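Local coordinates for protein alkylpurine DNA glycosylase AlkC (Pseudomonas fluorescens, PDB 5VHV) that excises alkylated purine bases from DNA as a base excision repair glycosylase that does not flip the damaged nucleotide out of the helix, at residues L287-S298 with Y337-N348. Numbering follows the deposited sequence.
Sequences LVVDYAIDYVKS and YPGRHVVHVLVN. With nucleotides of chain C.
Asp290 with Leu346 and Ala292 with His344 are hydrogen-bonded antiparallel pairs, each closed by two backbone bonds, and between them Tyr291 faces Val345 as a non-hydrogen-bonded pair; the strand axes run at 159°. Asn348 extends the pairing with its side chain: OD1 accepts from Val288 N at 2.8 Å, nearly in line with its own C=O bond, while Asn348 N donates to Val288 O.

Among polar side chains, His344 NE2 donates to Asp294 OD2 over 2.7 Å. The oxygen lies in the imidazole plane, yet the donor stands above the carboxylate plane, the two flat groups being 62° apart. CG of His344 sits beside its backbone N (chi1 -51°), which carries the ring back across to the neighbouring strand.

Where the strands part, Val296 CG2 lies over the face of His341, 4.0 Å from the ring centroid. That imidazole is fixed at its rim, since ND1 donates to Gly339 O and NE2 meets a water that also links Val296 O with Tyr337 N. A second water joins Asp294 O, Arg340 O and Val342 N, bridging the strands as direct pairing gives out.

Tyr337 lays one ring face against Ser298 N, 3.4 Å above its centre. Ser298 N donates to OP1 of DT3 of chain C at 2.9 Å and Tyr337 OH to OP2 of the same nucleotide at 2.6 Å, while Lys297 NZ donates to OP2 of DC4 of chain C. In AlkC's immunoglobulin-like beta-sandwich domain, the loop leaving strand 285-294 and the residues leading into strand 339-347 thus form a DNA-backbone binding site, gripping consecutive phosphates.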
ATOM      1  N   LEU A 287      -9.944  -8.692  22.879  1.00 22.40           N
ATOM      2  CA  LEU A 287     -10.839  -7.683  22.331  1.00 20.02           C
ATOM      3  C   LEU A 287     -10.166  -6.930  21.197  1.00 19.80           C
ATOM      4  O   LEU A 287      -8.980  -6.594  21.266  1.00 23.52           O
ATOM      5  CB  LEU A 287     -11.269  -6.670  23.397  1.00 22.73           C
ATOM      6  CG  LEU A 287     -12.005  -7.216  24.627  1.00 26.71           C
ATOM      7  CD1 LEU A 287     -12.398  -6.099  25.578  1.00 32.75           C
ATOM      8  CD2 LEU A 287     -13.229  -7.981  24.195  1.00 24.09           C
ATOM      9  N   VAL A 288     -10.953  -6.637  20.172  1.00 19.22           N
ATOM     10  CA  VAL A 288     -10.591  -5.684  19.134  1.00 16.07           C
ATOM     11  C   VAL A 288     -11.551  -4.515  19.288  1.00 15.27           C
ATOM     12  O   VAL A 288     -12.764  -4.670  19.104  1.00 19.19           O
ATOM     13  CB  VAL A 288     -10.658  -6.302  17.735  1.00 19.50           C
ATOM     14  CG1 VAL A 288     -10.571  -5.197  16.646  1.00 16.23           C
ATOM     15  CG2 VAL A 288      -9.504  -7.312  17.583  1.00 22.04           C
ATOM     16  N   VAL A 289     -11.018  -3.371  19.696  1.00 15.46           N
ATOM     17  CA  VAL A 289     -11.792  -2.169  19.967  1.00 18.97           C
ATOM     18  C   VAL A 289     -11.439  -1.134  18.909  1.00 16.54           C
ATOM     19  O   VAL A 289     -10.291  -0.685  18.831  1.00 19.33           O
ATOM     20  CB  VAL A 289     -11.503  -1.625  21.373  1.00 19.45           C
ATOM     21  CG1 VAL A 289     -12.386  -0.427  21.670  1.00 17.67           C
ATOM     22  CG2 VAL A 289     -11.729  -2.708  22.426  1.00 22.80           C
ATOM     23  N   ASP A 290     -12.431  -0.751  18.111  1.00 16.15           N
ATOM     24  CA  ASP A 290     -12.287   0.288  17.101  1.00 15.41           C
ATOM     25  C   ASP A 290     -13.408   1.314  17.311  1.00 16.44           C
ATOM     26  O   ASP A 290     -14.237   1.185  18.213  1.00 16.59           O
ATOM     27  CB  ASP A 290     -12.323  -0.318  15.684  1.00 18.18           C
ATOM     28  CG  ASP A 290     -11.107  -1.189  15.378  1.00 16.55           C
ATOM     29  OD1 ASP A 290     -10.013  -0.928  15.939  1.00 16.98           O
ATOM     30  OD2 ASP A 290     -11.224  -2.125  14.554  1.00 16.24           O
ATOM     31  N   TYR A 291     -13.419   2.376  16.510  1.00 15.28           N
ATOM     32  CA  TYR A 291     -14.537   3.312  16.539  1.00 15.74           C
ATOM     33  C   TYR A 291     -14.808   3.791  15.132  1.00 13.66           C
ATOM     34  O   TYR A 291     -13.987   3.619  14.230  1.00 14.38           O
ATOM     35  CB  TYR A 291     -14.294   4.515  17.464  1.00 14.41           C
ATOM     36  CG  TYR A 291     -13.224   5.493  17.036  1.00 14.40           C
ATOM     37  CD1 TYR A 291     -11.889   5.217  17.260  1.00 15.83           C
ATOM     38  CD2 TYR A 291     -13.557   6.733  16.484  1.00 13.08           C
ATOM     39  CE1 TYR A 291     -10.910   6.110  16.906  1.00 16.81           C
ATOM     40  CE2 TYR A 291     -12.569   7.642  16.132  1.00 14.39           C
ATOM     41  CZ  TYR A 291     -11.265   7.326  16.360  1.00 15.58           C
ATOM     42  OH  TYR A 291     -10.266   8.200  16.029  1.00 15.73           O
ATOM     43  N   ALA A 292     -16.000   4.338  14.929  1.00 18.51           N
ATOM     44  CA  ALA A 292     -16.364   4.830  13.615  1.00 16.05           C
ATOM     45  C   ALA A 292     -17.036   6.189  13.714  1.00 17.87           C
ATOM     46  O   ALA A 292     -17.769   6.460  14.665  1.00 19.07           O
ATOM     47  CB  ALA A 292     -17.284   3.861  12.903  1.00 17.43           C
ATOM     48  N   ILE A 293     -16.780   7.035  12.724  1.00 16.47           N
ATOM     49  CA  ILE A 293     -17.453   8.323  12.601  1.00 17.17           C
ATOM     50  C   ILE A 293     -18.336   8.312  11.363  1.00 17.04           C
ATOM     51  O   ILE A 293     -17.883   7.979  10.260  1.00 15.24           O
ATOM     52  CB  ILE A 293     -16.454   9.490  12.530  1.00 14.76           C
ATOM     53  CG1 ILE A 293     -15.557   9.488  13.772  1.00 16.60           C
ATOM     54  CG2 ILE A 293     -17.231  10.819  12.391  1.00 14.70           C
ATOM     55  CD1 ILE A 293     -14.508  10.620  13.787  1.00 15.92           C
ATOM     56  N   ASP A 294     -19.591   8.720  11.543  1.00 15.68           N
ATOM     57  CA  ASP A 294     -20.500   9.006  10.438  1.00 16.47           C
ATOM     58  C   ASP A 294     -20.287  10.453  10.020  1.00 19.86           C
ATOM     59  O   ASP A 294     -20.908  11.357  10.566  1.00 22.57           O
ATOM     60  CB  ASP A 294     -21.950   8.811  10.869  1.00 20.83           C
ATOM     61  CG  ASP A 294     -22.300   7.363  11.148  1.00 32.90           C
ATOM     62  OD1 ASP A 294     -21.668   6.466  10.564  1.00 28.97           O
ATOM     63  OD2 ASP A 294     -23.227   7.126  11.950  1.00 28.87           O
ATOM     64  N   TYR A 295     -19.385  10.694   9.072  1.00 16.34           N
ATOM     65  CA  TYR A 295     -19.123  12.068   8.660  1.00 18.47           C
ATOM     66  C   TYR A 295     -20.281  12.670   7.856  1.00 20.24           C
ATOM     67  O   TYR A 295     -20.872  12.011   6.993  1.00 22.78           O
ATOM     68  CB  TYR A 295     -17.870  12.108   7.816  1.00 18.83           C
ATOM     69  CG  TYR A 295     -16.586  11.960   8.590  1.00 17.26           C
ATOM     70  CD1 TYR A 295     -15.995  13.065   9.206  1.00 17.47           C
ATOM     71  CD2 TYR A 295     -15.946  10.736   8.670  1.00 19.07           C
ATOM     72  CE1 TYR A 295     -14.789  12.942   9.883  1.00 15.62           C
ATOM     73  CE2 TYR A 295     -14.732  10.597   9.355  1.00 18.98           C
ATOM     74  CZ  TYR A 295     -14.174  11.701   9.950  1.00 17.37           C
ATOM     75  OH  TYR A 295     -12.980  11.551  10.584  1.00 17.41           O
ATOM     76  N   VAL A 296     -20.565  13.955   8.103  1.00 18.41           N
ATOM     77  CA  VAL A 296     -21.417  14.721   7.197  1.00 22.60           C
ATOM     78  C   VAL A 296     -20.622  15.060   5.945  1.00 18.16           C
ATOM     79  O   VAL A 296     -19.492  15.565   6.032  1.00 21.90           O
ATOM     80  CB  VAL A 296     -21.923  16.005   7.875  1.00 23.69           C
ATOM     81  CG1 VAL A 296     -22.846  16.807   6.931  1.00 30.68           C
ATOM     82  CG2 VAL A 296     -22.627  15.687   9.205  1.00 25.67           C
ATOM     83  N   LYS A 297     -21.216  14.827   4.775  1.00 23.05           N
ATOM     84  CA  LYS A 297     -20.567  15.134   3.509  1.00 27.19           C
ATOM     85  C   LYS A 297     -21.321  16.256   2.804  1.00 27.36           C
ATOM     86  O   LYS A 297     -22.342  16.767   3.289  1.00 25.72           O
ATOM     87  CB  LYS A 297     -20.469  13.882   2.624  1.00 26.17           C
ATOM     88  CG  LYS A 297     -19.817  12.664   3.283  1.00 27.06           C
ATOM     89  CD  LYS A 297     -18.409  12.949   3.863  1.00 29.84           C
ATOM     90  CE  LYS A 297     -17.443  13.525   2.833  1.00 28.19           C
ATOM     91  NZ  LYS A 297     -16.015  13.468   3.341  1.00 28.89           N
ATOM     92  N   SER A 298     -20.811  16.635   1.632  1.00 24.64           N
ATOM     93  CA  SER A 298     -21.414  17.727   0.876  1.00 23.96           C
ATOM     94  C   SER A 298     -22.894  17.464   0.637  1.00 36.14           C
ATOM     95  O   SER A 298     -23.729  18.372   0.708  1.00 30.49           O
ATOM     96  CB  SER A 298     -20.693  17.903  -0.463  1.00 26.49           C
ATOM     97  OG  SER A 298     -21.240  19.004  -1.171  1.00 36.49           O
ATOM     98  N   TYR A 337     -17.940  19.030   6.714  1.00 18.63           N
ATOM     99  CA  TYR A 337     -19.163  19.780   6.515  1.00 18.78           C
ATOM    100  C   TYR A 337     -19.890  19.880   7.847  1.00 18.51           C
ATOM    101  O   TYR A 337     -19.835  18.941   8.653  1.00 19.47           O
ATOM    102  CB  TYR A 337     -20.026  19.084   5.475  1.00 21.43           C
ATOM    103  CG  TYR A 337     -19.301  18.978   4.152  1.00 22.62           C
ATOM    104  CD1 TYR A 337     -18.411  17.947   3.907  1.00 24.84           C
ATOM    105  CD2 TYR A 337     -19.482  19.942   3.171  1.00 25.35           C
ATOM    106  CE1 TYR A 337     -17.734  17.857   2.691  1.00 29.54           C
ATOM    107  CE2 TYR A 337     -18.814  19.870   1.967  1.00 27.65           C
ATOM    108  CZ  TYR A 337     -17.937  18.820   1.732  1.00 28.75           C
ATOM    109  OH  TYR A 337     -17.272  18.743   0.526  1.00 31.28           O
ATOM    110  N   PRO A 338     -20.559  20.997   8.110  1.00 20.84           N
ATOM    111  CA  PRO A 338     -21.116  21.222   9.446  1.00 26.83           C
ATOM    112  C   PRO A 338     -22.300  20.320   9.742  1.00 24.04           C
ATOM    113  O   PRO A 338     -23.040  19.914   8.848  1.00 25.25           O
ATOM    114  CB  PRO A 338     -21.555  22.690   9.403  1.00 27.00           C
ATOM    115  CG  PRO A 338     -21.798  22.964   7.950  1.00 33.10           C
ATOM    116  CD  PRO A 338     -20.763  22.157   7.225  1.00 24.84           C
ATOM    117  N   GLY A 339     -22.468  20.008  11.026  1.00 25.02           N
ATOM    118  CA  GLY A 339     -23.623  19.288  11.510  1.00 23.78           C
ATOM    119  C   GLY A 339     -23.242  18.223  12.520  1.00 21.26           C
ATOM    120  O   GLY A 339     -22.111  18.154  13.014  1.00 18.09           O
ATOM    121  N   ARG A 340     -24.222  17.370  12.790  1.00 21.11           N
ATOM    122  CA  ARG A 340     -24.105  16.321  13.793  1.00 22.45           C
ATOM    123  C   ARG A 340     -23.257  15.179  13.259  1.00 23.93           C
ATOM    124  O   ARG A 340     -23.585  14.581  12.228  1.00 21.06           O
ATOM    125  CB  ARG A 340     -25.503  15.832  14.187  1.00 20.51           C
ATOM    126  CG  ARG A 340     -25.534  14.587  15.093  1.00 24.55           C
ATOM    127  CD  ARG A 340     -26.990  14.106  15.310  1.00 26.42           C
ATOM    128  NE  ARG A 340     -27.768  15.156  15.932  1.00 30.72           N
ATOM    129  CZ  ARG A 340     -29.018  15.471  15.626  1.00 27.81           C
ATOM    130  NH1 ARG A 340     -29.697  14.806  14.685  1.00 29.97           N
ATOM    131  NH2 ARG A 340     -29.591  16.476  16.270  1.00 32.22           N
ATOM    132  N   HIS A 341     -22.183  14.868  13.980  1.00 15.99           N
ATOM    133  CA  HIS A 341     -21.292  13.762  13.667  1.00 18.60           C
ATOM    134  C   HIS A 341     -21.457  12.706  14.751  1.00 24.04           C
ATOM    135  O   HIS A 341     -21.213  12.980  15.932  1.00 24.05           O
ATOM    136  CB  HIS A 341     -19.842  14.234  13.596  1.00 17.54           C
ATOM    137  CG  HIS A 341     -19.506  14.972  12.336  1.00 18.97           C
ATOM    138  ND1 HIS A 341     -20.069  16.191  12.017  1.00 20.53           N
ATOM    139  CD2 HIS A 341     -18.660  14.668  11.318  1.00 20.11           C
ATOM    140  CE1 HIS A 341     -19.597  16.599  10.851  1.00 17.86           C
ATOM    141  NE2 HIS A 341     -18.740  15.696  10.403  1.00 16.54           N
ATOM    142  N   VAL A 342     -21.865  11.508  14.357  1.00 20.89           N
ATOM    143  CA  VAL A 342     -22.090  10.418  15.302  1.00 15.93           C
ATOM    144  C   VAL A 342     -20.850   9.530  15.345  1.00 17.85           C
ATOM    145  O   VAL A 342     -20.273   9.199  14.305  1.00 18.37           O
ATOM    146  CB  VAL A 342     -23.346   9.615  14.927  1.00 19.38           C
ATOM    147  CG1 VAL A 342     -23.575   8.484  15.943  1.00 24.71           C
ATOM    148  CG2 VAL A 342     -24.571  10.538  14.867  1.00 22.51           C
ATOM    149  N   VAL A 343     -20.457   9.133  16.558  1.00 15.64           N
ATOM    150  CA  VAL A 343     -19.266   8.319  16.827  1.00 15.12           C
ATOM    151  C   VAL A 343     -19.742   7.021  17.461  1.00 19.11           C
ATOM    152  O   VAL A 343     -20.455   7.058  18.476  1.00 20.96           O
ATOM    153  CB  VAL A 343     -18.280   9.043  17.758  1.00 18.17           C
ATOM    154  CG1 VAL A 343     -17.024   8.206  17.988  1.00 19.48           C
ATOM    155  CG2 VAL A 343     -17.915  10.389  17.178  1.00 19.39           C
ATOM    156  N   HIS A 344     -19.389   5.884  16.850  1.00 17.61           N
ATOM    157  CA  HIS A 344     -19.789   4.566  17.346  1.00 15.28           C
ATOM    158  C   HIS A 344     -18.587   3.815  17.911  1.00 21.04           C
ATOM    159  O   HIS A 344     -17.508   3.827  17.314  1.00 17.67           O
ATOM    160  CB  HIS A 344     -20.408   3.705  16.245  1.00 20.56           C
ATOM    161  CG  HIS A 344     -21.512   4.376  15.485  1.00 22.18           C
ATOM    162  ND1 HIS A 344     -22.826   4.333  15.889  1.00 26.04           N
ATOM    163  CD2 HIS A 344     -21.495   5.082  14.331  1.00 24.17           C
ATOM    164  CE1 HIS A 344     -23.571   5.001  15.027  1.00 29.29           C
ATOM    165  NE2 HIS A 344     -22.784   5.470  14.075  1.00 28.11           N
ATOM    166  N   VAL A 345     -18.774   3.144  19.055  1.00 16.35           N
ATOM    167  CA  VAL A 345     -17.731   2.305  19.661  1.00 19.07           C
ATOM    168  C   VAL A 345     -17.966   0.866  19.228  1.00 16.26           C
ATOM    169  O   VAL A 345     -19.084   0.346  19.348  1.00 17.66           O
ATOM    170  CB  VAL A 345     -17.724   2.422  21.197  1.00 21.26           C
ATOM    171  CG1 VAL A 345     -16.764   1.424  21.818  1.00 21.84           C
ATOM    172  CG2 VAL A 345     -17.316   3.827  21.621  1.00 22.13           C
ATOM    173  N   LEU A 346     -16.918   0.225  18.720  1.00 14.84           N
ATOM    174  CA  LEU A 346     -16.984  -1.114  18.146  1.00 16.15           C
ATOM    175  C   LEU A 346     -16.112  -2.053  18.970  1.00 16.49           C
ATOM    176  O   LEU A 346     -14.923  -1.778  19.172  1.00 17.39           O
ATOM    177  CB  LEU A 346     -16.478  -1.128  16.696  1.00 18.46           C
ATOM    178  CG  LEU A 346     -17.115  -0.096  15.772  1.00 20.09           C
ATOM    179  CD1 LEU A 346     -16.293   0.089  14.496  1.00 20.59           C
ATOM    180  CD2 LEU A 346     -18.511  -0.544  15.448  1.00 26.16           C
ATOM    181  N   VAL A 347     -16.693  -3.155  19.434  1.00 17.78           N
ATOM    182  CA  VAL A 347     -15.953  -4.142  20.212  1.00 19.22           C
ATOM    183  C   VAL A 347     -16.246  -5.520  19.627  1.00 19.97           C
ATOM    184  O   VAL A 347     -17.409  -5.945  19.560  1.00 19.89           O
ATOM    185  CB  VAL A 347     -16.300  -4.090  21.713  1.00 20.97           C
ATOM    186  CG1 VAL A 347     -15.410  -5.080  22.489  1.00 21.56           C
ATOM    187  CG2 VAL A 347     -16.104  -2.677  22.269  1.00 23.46           C
ATOM    188  N   ASN A 348     -15.189  -6.210  19.193  1.00 17.71           N
ATOM    189  CA  ASN A 348     -15.302  -7.462  18.458  1.00 18.54           C
ATOM    190  C   ASN A 348     -16.397  -7.403  17.399  1.00 19.18           C
ATOM    191  O   ASN A 348     -17.169  -8.354  17.238  1.00 19.32           O
ATOM    192  CB  ASN A 348     -15.545  -8.621  19.432  1.00 23.85           C
ATOM    193  CG  ASN A 348     -14.346  -8.878  20.322  1.00 25.15           C
ATOM    194  OD1 ASN A 348     -13.378  -8.112  20.306  1.00 21.33           O
ATOM    195  ND2 ASN A 348     -14.404  -9.952  21.110  1.00 23.93           N
TER
ATOM    196  P    DT C   3     -17.326  15.520  -0.477  1.00 28.53           P
ATOM    197  OP1  DT C   3     -18.634  15.422   0.216  1.00 28.28           O
ATOM    198  OP2  DT C   3     -16.238  16.388  -0.012  1.00 29.05           O
ATOM    199  O5'  DT C   3     -16.656  14.088  -0.658  1.00 28.56           O
ATOM    200  C5'  DT C   3     -17.466  13.024  -1.037  1.00 27.04           C
ATOM    201  C4'  DT C   3     -16.650  11.776  -1.287  1.00 28.37           C
ATOM    202  O4'  DT C   3     -15.785  11.968  -2.419  1.00 28.74           O
ATOM    203  C3'  DT C   3     -15.715  11.371  -0.150  1.00 22.29           C
ATOM    204  O3'  DT C   3     -16.334  10.386   0.645  1.00 27.11           O
ATOM    205  C2'  DT C   3     -14.446  10.858  -0.866  1.00 24.36           C
ATOM    206  C1'  DT C   3     -14.803  10.973  -2.347  1.00 27.40           C
ATOM    207  N1   DT C   3     -13.697  11.369  -3.266  1.00 28.00           N
ATOM    208  C2   DT C   3     -13.231  10.449  -4.184  1.00 33.60           C
ATOM    209  O2   DT C   3     -13.624   9.297  -4.230  1.00 26.42           O
ATOM    210  N3   DT C   3     -12.262  10.920  -5.026  1.00 23.82           N
ATOM    211  C4   DT C   3     -11.735  12.190  -5.061  1.00 32.12           C
ATOM    212  O4   DT C   3     -10.863  12.511  -5.861  1.00 31.59           O
ATOM    213  C5   DT C   3     -12.285  13.115  -4.087  1.00 28.20           C
ATOM    214  C7   DT C   3     -11.790  14.520  -4.019  1.00 31.29           C
ATOM    215  C6   DT C   3     -13.233  12.666  -3.253  1.00 26.03           C
ATOM    216  P    DC C   4     -15.687   9.915   2.038  1.00 25.41           P
ATOM    217  OP1  DC C   4     -16.817   9.229   2.707  1.00 27.56           O
ATOM    218  OP2  DC C   4     -14.926  10.999   2.703  1.00 25.40           O
ATOM    219  O5'  DC C   4     -14.659   8.789   1.587  1.00 25.20           O
ATOM    220  C5'  DC C   4     -15.162   7.594   0.995  1.00 27.89           C
ATOM    221  C4'  DC C   4     -14.025   6.749   0.471  1.00 21.69           C
ATOM    222  O4'  DC C   4     -13.390   7.416  -0.641  1.00 24.52           O
ATOM    223  C3'  DC C   4     -12.929   6.493   1.504  1.00 27.66           C
ATOM    224  O3'  DC C   4     -12.926   5.118   1.848  1.00 23.13           O
ATOM    225  C2'  DC C   4     -11.631   6.936   0.814  1.00 27.38           C
ATOM    226  C1'  DC C   4     -12.032   7.060  -0.641  1.00 28.27           C
ATOM    227  N1   DC C   4     -11.268   8.082  -1.415  1.00 24.46           N
ATOM    228  C2   DC C   4     -10.609   7.689  -2.581  1.00 23.64           C
ATOM    229  O2   DC C   4     -10.676   6.506  -2.941  1.00 25.39           O
ATOM    230  N3   DC C   4      -9.934   8.612  -3.302  1.00 23.04           N
ATOM    231  C4   DC C   4      -9.882   9.877  -2.884  1.00 26.18           C
ATOM    232  N4   DC C   4      -9.177  10.741  -3.628  1.00 22.01           N
ATOM    233  C5   DC C   4     -10.549  10.309  -1.691  1.00 23.17           C
ATOM    234  C6   DC C   4     -11.215   9.383  -0.985  1.00 23.95           C
TER
HETATM  235  O   HOH W   1     -23.229  11.859  11.566  1.00 27.25           O
HETATM  236  O   HOH W   2     -17.686  16.228   7.780  1.00 20.98           O